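Local coordinates for protein obscurin (Homo sapiens, PDB 4C4K) that is a giant muscle protein with predicted serine/threonine kinase and RhoGEF activity, its first immunoglobulin domain probably serving as a protein-binding module, at residues G19-V29 with D58-L67. Sequence-based numbering, arbitrary orientation.
With EDO (1,2-ethanediol), chain G; EDO (1,2-ethanediol), chain D; EDO (1,2-ethanediol), chain F; EDO (1,2-ethanediol), chain H.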
ATOM      1  N   GLY A  19     -18.705   5.355  15.844  1.00 38.08           N
ATOM      2  CA  GLY A  19     -17.988   6.627  15.769  1.00 36.92           C
ATOM      3  C   GLY A  19     -18.353   7.486  14.567  1.00 41.47           C
ATOM      4  O   GLY A  19     -18.876   6.989  13.568  1.00 42.69           O
ATOM      5  N   LYS A  20     -18.050   8.781  14.652  1.00 35.76           N
ATOM      6  CA  LYS A  20     -18.381   9.774  13.630  1.00 35.79           C
ATOM      7  C   LYS A  20     -17.156  10.267  12.889  1.00 34.91           C
ATOM      8  O   LYS A  20     -17.288  11.047  11.934  1.00 33.59           O
ATOM      9  CB  LYS A  20     -19.095  10.976  14.293  1.00 39.66           C
ATOM     10  CG  LYS A  20     -20.466  10.640  14.879  1.00 58.45           C
ATOM     11  CD  LYS A  20     -21.100  11.850  15.543  1.00 75.62           C
ATOM     12  CE  LYS A  20     -22.408  11.508  16.220  1.00 94.63           C
ATOM     13  NZ  LYS A  20     -22.980  12.677  16.939  1.00105.01           N
ATOM     14  N   ASP A  21     -15.952   9.857  13.344  1.00 29.59           N
ATOM     15  CA  ASP A  21     -14.696  10.332  12.758  1.00 28.55           C
ATOM     16  C   ASP A  21     -13.685   9.214  12.610  1.00 33.25           C
ATOM     17  O   ASP A  21     -13.667   8.281  13.425  1.00 34.65           O
ATOM     18  CB  ASP A  21     -14.095  11.447  13.625  1.00 29.33           C
ATOM     19  CG  ASP A  21     -15.090  12.525  14.024  1.00 41.44           C
ATOM     20  OD1 ASP A  21     -15.355  13.417  13.204  1.00 45.16           O
ATOM     21  OD2 ASP A  21     -15.724  12.379  15.085  1.00 45.18           O
ATOM     22  N   ALA A  22     -12.808   9.330  11.591  1.00 26.50           N
ATOM     23  CA  ALA A  22     -11.772   8.349  11.363  1.00 24.90           C
ATOM     24  C   ALA A  22     -10.438   9.053  11.172  1.00 27.81           C
ATOM     25  O   ALA A  22     -10.403  10.191  10.744  1.00 25.70           O
ATOM     26  CB  ALA A  22     -12.102   7.505  10.131  1.00 26.18           C
ATOM     27  N   THR A  23      -9.346   8.366  11.476  1.00 25.22           N
ATOM     28  CA  THR A  23      -8.006   8.870  11.222  1.00 23.75           C
ATOM     29  C   THR A  23      -7.204   7.755  10.622  1.00 28.77           C
ATOM     30  O   THR A  23      -7.307   6.600  11.041  1.00 26.78           O
ATOM     31  CB  THR A  23      -7.380   9.654  12.399  1.00 26.51           C
ATOM     32  OG1 THR A  23      -6.217  10.314  11.927  1.00 29.86           O
ATOM     33  CG2 THR A  23      -7.016   8.780  13.565  1.00 22.28           C
ATOM     34  N   LEU A  24      -6.466   8.105   9.575  1.00 26.76           N
ATOM     35  CA  LEU A  24      -5.628   7.234   8.770  1.00 27.98           C
ATOM     36  C   LEU A  24      -4.217   7.768   8.898  1.00 32.01           C
ATOM     37  O   LEU A  24      -3.995   8.967   8.736  1.00 30.88           O
ATOM     38  CB  LEU A  24      -6.104   7.298   7.291  1.00 28.79           C
ATOM     39  CG  LEU A  24      -7.308   6.381   6.858  1.00 33.54           C
ATOM     40  CD1 LEU A  24      -8.575   6.604   7.684  1.00 33.95           C
ATOM     41  CD2 LEU A  24      -7.634   6.572   5.406  1.00 32.25           C
ATOM     42  N   SER A  25      -3.265   6.899   9.236  1.00 29.81           N
ATOM     43  CA  SER A  25      -1.877   7.332   9.391  1.00 30.37           C
ATOM     44  C   SER A  25      -0.872   6.277   8.975  1.00 34.77           C
ATOM     45  O   SER A  25      -1.181   5.076   8.948  1.00 32.54           O
ATOM     46  CB  SER A  25      -1.599   7.751  10.837  1.00 33.05           C
ATOM     47  OG  SER A  25      -1.644   6.608  11.668  1.00 36.97           O
ATOM     48  N   CYS A  26       0.336   6.743   8.656  1.00 47.54           N
ATOM     49  CA  CYS A  26       1.489   5.902   8.350  1.00 48.84           C
ATOM     50  C   CYS A  26       2.794   6.649   8.510  1.00 46.36           C
ATOM     51  O   CYS A  26       2.829   7.875   8.494  1.00 45.68           O
ATOM     52  CB  CYS A  26       1.377   5.258   6.978  1.00 49.71           C
ATOM     53  SG  CYS A  26       1.055   6.433   5.665  1.00 54.16           S
ATOM     54  N   GLN A  27       3.865   5.893   8.661  1.00 39.43           N
ATOM     55  CA  GLN A  27       5.200   6.396   8.847  1.00 38.36           C
ATOM     56  C   GLN A  27       5.971   6.128   7.577  1.00 37.51           C
ATOM     57  O   GLN A  27       6.046   4.980   7.125  1.00 34.93           O
ATOM     58  CB  GLN A  27       5.843   5.701  10.041  1.00 41.77           C
ATOM     59  CG  GLN A  27       7.109   6.405  10.488  1.00 55.77           C
ATOM     60  CD  GLN A  27       7.601   5.915  11.815  1.00 70.30           C
ATOM     61  OE1 GLN A  27       7.234   4.836  12.291  1.00 61.29           O
ATOM     62  NE2 GLN A  27       8.445   6.711  12.436  1.00 67.58           N
ATOM     63  N   ILE A  28       6.478   7.204   6.960  1.00 34.29           N
ATOM     64  CA  ILE A  28       7.167   7.142   5.663  1.00 31.00           C
ATOM     65  C   ILE A  28       8.515   7.877   5.734  1.00 35.50           C
ATOM     66  O   ILE A  28       8.557   9.004   6.211  1.00 35.75           O
ATOM     67  CB  ILE A  28       6.269   7.776   4.544  1.00 32.21           C
ATOM     68  CG1 ILE A  28       4.865   7.122   4.439  1.00 32.01           C
ATOM     69  CG2 ILE A  28       6.987   7.761   3.194  1.00 31.20           C
ATOM     70  CD1 ILE A  28       3.787   7.993   3.779  1.00 32.24           C
ATOM     71  N   VAL A  29       9.577   7.288   5.150  1.00 32.08           N
ATOM     72  CA  VAL A  29      10.911   7.904   5.081  1.00 32.67           C
ATOM     73  C   VAL A  29      11.408   7.863   3.637  1.00 33.06           C
ATOM     74  O   VAL A  29      10.956   7.022   2.862  1.00 31.86           O
ATOM     75  CB  VAL A  29      11.956   7.283   6.064  1.00 39.40           C
ATOM     76  CG1 VAL A  29      11.637   7.623   7.528  1.00 41.76           C
ATOM     77  CG2 VAL A  29      12.121   5.772   5.853  1.00 38.40           C
ATOM     78  N   ASP A  58       8.212  12.125  10.122  1.00 42.95           N
ATOM     79  CA  ASP A  58       7.946  11.031   9.169  1.00 41.76           C
ATOM     80  C   ASP A  58       6.508  10.435   9.304  1.00 40.36           C
ATOM     81  O   ASP A  58       6.217   9.408   8.694  1.00 37.51           O
ATOM     82  CB  ASP A  58       9.004   9.912   9.337  1.00 44.78           C
ATOM     83  CG  ASP A  58       9.134   9.338  10.748  1.00 63.21           C
ATOM     84  OD1 ASP A  58       8.176   9.485  11.547  1.00 65.38           O
ATOM     85  OD2 ASP A  58      10.165   8.688  11.033  1.00 70.82           O
ATOM     86  N   LEU A  59       5.643  11.022  10.146  1.00 38.33           N
ATOM     87  CA  LEU A  59       4.292  10.485  10.330  1.00 37.71           C
ATOM     88  C   LEU A  59       3.318  11.404   9.591  1.00 37.18           C
ATOM     89  O   LEU A  59       3.386  12.628   9.729  1.00 35.74           O
ATOM     90  CB  LEU A  59       3.966  10.285  11.842  1.00 40.60           C
ATOM     91  CG  LEU A  59       2.572   9.690  12.279  1.00 47.62           C
ATOM     92  CD1 LEU A  59       2.376   8.245  11.801  1.00 49.09           C
ATOM     93  CD2 LEU A  59       2.427   9.689  13.805  1.00 53.03           C
ATOM     94  N   TYR A  60       2.497  10.805   8.718  1.00 32.91           N
ATOM     95  CA  TYR A  60       1.531  11.481   7.831  1.00 31.18           C
ATOM     96  C   TYR A  60       0.123  11.023   8.147  1.00 35.92           C
ATOM     97  O   TYR A  60      -0.126   9.831   8.301  1.00 35.01           O
ATOM     98  CB  TYR A  60       1.869  11.206   6.360  1.00 29.73           C
ATOM     99  CG  TYR A  60       3.246  11.699   5.982  1.00 29.46           C
ATOM    100  CD1 TYR A  60       4.383  10.954   6.288  1.00 30.55           C
ATOM    101  CD2 TYR A  60       3.418  12.907   5.318  1.00 31.05           C
ATOM    102  CE1 TYR A  60       5.655  11.391   5.923  1.00 31.87           C
ATOM    103  CE2 TYR A  60       4.689  13.359   4.953  1.00 32.32           C
ATOM    104  CZ  TYR A  60       5.805  12.605   5.277  1.00 36.83           C
ATOM    105  OH  TYR A  60       7.063  13.029   4.928  1.00 38.36           O
ATOM    106  N   ARG A  61      -0.802  11.974   8.202  1.00 28.90           N
ATOM    107  CA  ARG A  61      -2.168  11.717   8.618  1.00 25.61           C
ATOM    108  C   ARG A  61      -3.221  12.293   7.667  1.00 29.32           C
ATOM    109  O   ARG A  61      -3.069  13.387   7.111  1.00 28.84           O
ATOM    110  CB  ARG A  61      -2.351  12.309  10.035  1.00 24.63           C
ATOM    111  CG  ARG A  61      -3.679  12.006  10.748  1.00 18.30           C
ATOM    112  CD  ARG A  61      -3.662  12.443  12.223  1.00 25.82           C
ATOM    113  NE  ARG A  61      -2.499  11.853  12.904  1.00 35.98           N
ATOM    114  CZ  ARG A  61      -2.414  10.587  13.309  1.00 46.04           C
ATOM    115  NH1 ARG A  61      -3.467   9.780  13.224  1.00 32.91           N
ATOM    116  NH2 ARG A  61      -1.294  10.136  13.857  1.00 35.88           N
ATOM    117  N   LEU A  62      -4.310  11.528   7.523  1.00 25.77           N
ATOM    118  CA  LEU A  62      -5.564  11.894   6.896  1.00 24.42           C
ATOM    119  C   LEU A  62      -6.666  11.654   7.925  1.00 27.65           C
ATOM    120  O   LEU A  62      -6.943  10.505   8.263  1.00 27.46           O
ATOM    121  CB  LEU A  62      -5.854  11.102   5.607  1.00 24.64           C
ATOM    122  CG  LEU A  62      -7.269  11.352   4.983  1.00 28.52           C
ATOM    123  CD1 LEU A  62      -7.529  12.872   4.738  1.00 28.74           C
ATOM    124  CD2 LEU A  62      -7.447  10.550   3.712  1.00 30.92           C
ATOM    125  N   THR A  63      -7.300  12.737   8.423  1.00 22.66           N
ATOM    126  CA  THR A  63      -8.412  12.595   9.364  1.00 23.86           C
ATOM    127  C   THR A  63      -9.685  12.920   8.614  1.00 25.58           C
ATOM    128  O   THR A  63      -9.731  13.913   7.907  1.00 26.02           O
ATOM    129  CB  THR A  63      -8.238  13.516  10.593  1.00 30.07           C
ATOM    130  OG1 THR A  63      -7.056  13.116  11.279  1.00 29.11           O
ATOM    131  CG2 THR A  63      -9.427  13.443  11.552  1.00 31.04           C
ATOM    132  N   ILE A  64     -10.713  12.098   8.774  1.00 22.88           N
ATOM    133  CA  ILE A  64     -12.015  12.322   8.115  1.00 22.79           C
ATOM    134  C   ILE A  64     -13.023  12.610   9.190  1.00 28.44           C
ATOM    135  O   ILE A  64     -13.225  11.768  10.064  1.00 29.74           O
ATOM    136  CB  ILE A  64     -12.426  11.115   7.204  1.00 25.46           C
ATOM    137  CG1 ILE A  64     -11.265  10.770   6.241  1.00 26.04           C
ATOM    138  CG2 ILE A  64     -13.721  11.433   6.426  1.00 27.63           C
ATOM    139  CD1 ILE A  64     -11.374   9.388   5.488  1.00 30.79           C
ATOM    140  N   LEU A  65     -13.680  13.786   9.114  1.00 24.77           N
ATOM    141  CA  LEU A  65     -14.643  14.199  10.102  1.00 27.60           C
ATOM    142  C   LEU A  65     -16.052  13.995   9.601  1.00 34.11           C
ATOM    143  O   LEU A  65     -16.296  14.072   8.395  1.00 34.41           O
ATOM    144  CB  LEU A  65     -14.429  15.668  10.473  1.00 29.12           C
ATOM    145  CG  LEU A  65     -13.030  16.067  11.025  1.00 34.34           C
ATOM    146  CD1 LEU A  65     -13.025  17.553  11.402  1.00 37.48           C
ATOM    147  CD2 LEU A  65     -12.675  15.254  12.289  1.00 35.02           C
ATOM    148  N   ASP A  66     -16.982  13.741  10.523  1.00 31.65           N
ATOM    149  CA  ASP A  66     -18.401  13.591  10.210  1.00 33.51           C
ATOM    150  C   ASP A  66     -18.645  12.570   9.098  1.00 37.57           C
ATOM    151  O   ASP A  66     -19.252  12.891   8.082  1.00 38.32           O
ATOM    152  CB  ASP A  66     -19.023  14.966   9.878  1.00 36.52           C
ATOM    153  CG  ASP A  66     -20.501  15.040  10.187  1.00 52.63           C
ATOM    154  OD1 ASP A  66     -20.999  14.152  10.930  1.00 53.43           O
ATOM    155  OD2 ASP A  66     -21.160  15.999   9.711  1.00 61.16           O
ATOM    156  N   LEU A  67     -18.114  11.360   9.280  1.00 34.03           N
ATOM    157  CA  LEU A  67     -18.193  10.245   8.324  1.00 33.99           C
ATOM    158  C   LEU A  67     -19.550  10.064   7.679  1.00 38.43           C
ATOM    159  O   LEU A  67     -20.568  10.095   8.359  1.00 39.77           O
ATOM    160  CB  LEU A  67     -17.819   8.921   9.013  1.00 34.70           C
ATOM    161  CG  LEU A  67     -16.385   8.766   9.491  1.00 35.97           C
ATOM    162  CD1 LEU A  67     -16.277   7.578  10.408  1.00 37.98           C
ATOM    163  CD2 LEU A  67     -15.417   8.656   8.305  1.00 32.91           C
TER
HETATM  164  C1  EDO G1105       0.400  14.276  12.162  1.00 39.35           C
HETATM  165  O1  EDO G1105      -0.945  14.344  12.576  1.00 39.19           O
HETATM  166  C2  EDO G1105       0.814  12.827  12.328  1.00 41.11           C
HETATM  167  O2  EDO G1105       0.568  12.423  13.681  1.00 42.80           O
HETATM  168  C1  EDO D1102     -16.373   9.142  18.171  1.00 68.48           C
HETATM  169  O1  EDO D1102     -16.936  10.433  18.351  1.00 70.82           O
HETATM  170  C2  EDO D1102     -14.949   9.294  17.610  1.00 65.87           C
HETATM  171  O2  EDO D1102     -15.073   9.874  16.338  1.00 63.00           O
HETATM  172  C1  EDO F1104       0.116  15.140   4.705  1.00 59.00           C
HETATM  173  O1  EDO F1104       0.987  15.724   3.756  1.00 63.54           O
HETATM  174  C2  EDO F1104      -0.357  13.785   4.148  1.00 54.17           C
HETATM  175  O2  EDO F1104      -1.196  13.185   5.114  1.00 49.25           O
HETATM  176  C1  EDO H1106     -17.864   2.780  13.110  1.00 71.06           C
HETATM  177  O1  EDO H1106     -17.783   4.142  13.489  1.00 72.59           O
HETATM  178  C2  EDO H1106     -17.905   2.721  11.574  1.00 69.36           C
HETATM  179  O2  EDO H1106     -18.936   3.574  11.105  1.00 66.93           O
HETATM  180  O   HOH W   1       9.171  11.516   5.753  1.00 35.56           O
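Arg61 starts out extended, with CG trans to the backbone N (chi1 -173°), then bends at chi3 (-54°) and folds its guanidinium back over Ser25 CB and up to Thr23. This is the B-E strand pair of an I-set immunoglobulin sandwich, antiparallel, with paired backbone bonds at Ala22-Ile64, Leu24-Leu62 and Cys26-Tyr60. Arg61 NH1 gives a hydrogen bond to Thr23 OG1 (3.1 Å), which lies in the guanidinium plane. Thr23 OG1, itself trans to its own N, also shares a hydrogen bond with Thr63 OG1 at 3.0 Å, so two partners grip one hydroxyl. Were Arg61 an alanine, the Thr23 hydroxyl would probably lose the guanidinium N-H that it accepts, keeping its bond to Thr63 OG1, and Ser25 CB the flat group packed over it. On the sheet's other face Leu24 and Leu62 meet CB to CB at 4.2 Å and pack on Trp38 of the opposing sheet, while Cys26 faces Cys77 across the core. Further along, Tyr60 CE1 approaches Ile28 CB at 3.9 Å, the two side chains crossing at about a right angle; Ile28 O lies at the ring edge. Past the strand ends, Lys20 O takes the amide of Leu67 (N to O 2.8 Å), and Leu67 CD2 reaches Ala22 CB. At the opposite end Gln27, its chain extended, brings its amide to the Asp58 carboxylate, the two planes 78° apart; NE2 makes weak hydrogen bonds to OD1 and OD2. Nearby, one water donates to Ile28 O at 2.6 Å and hydrogen-bonds Tyr60 OH at 2.7 Å.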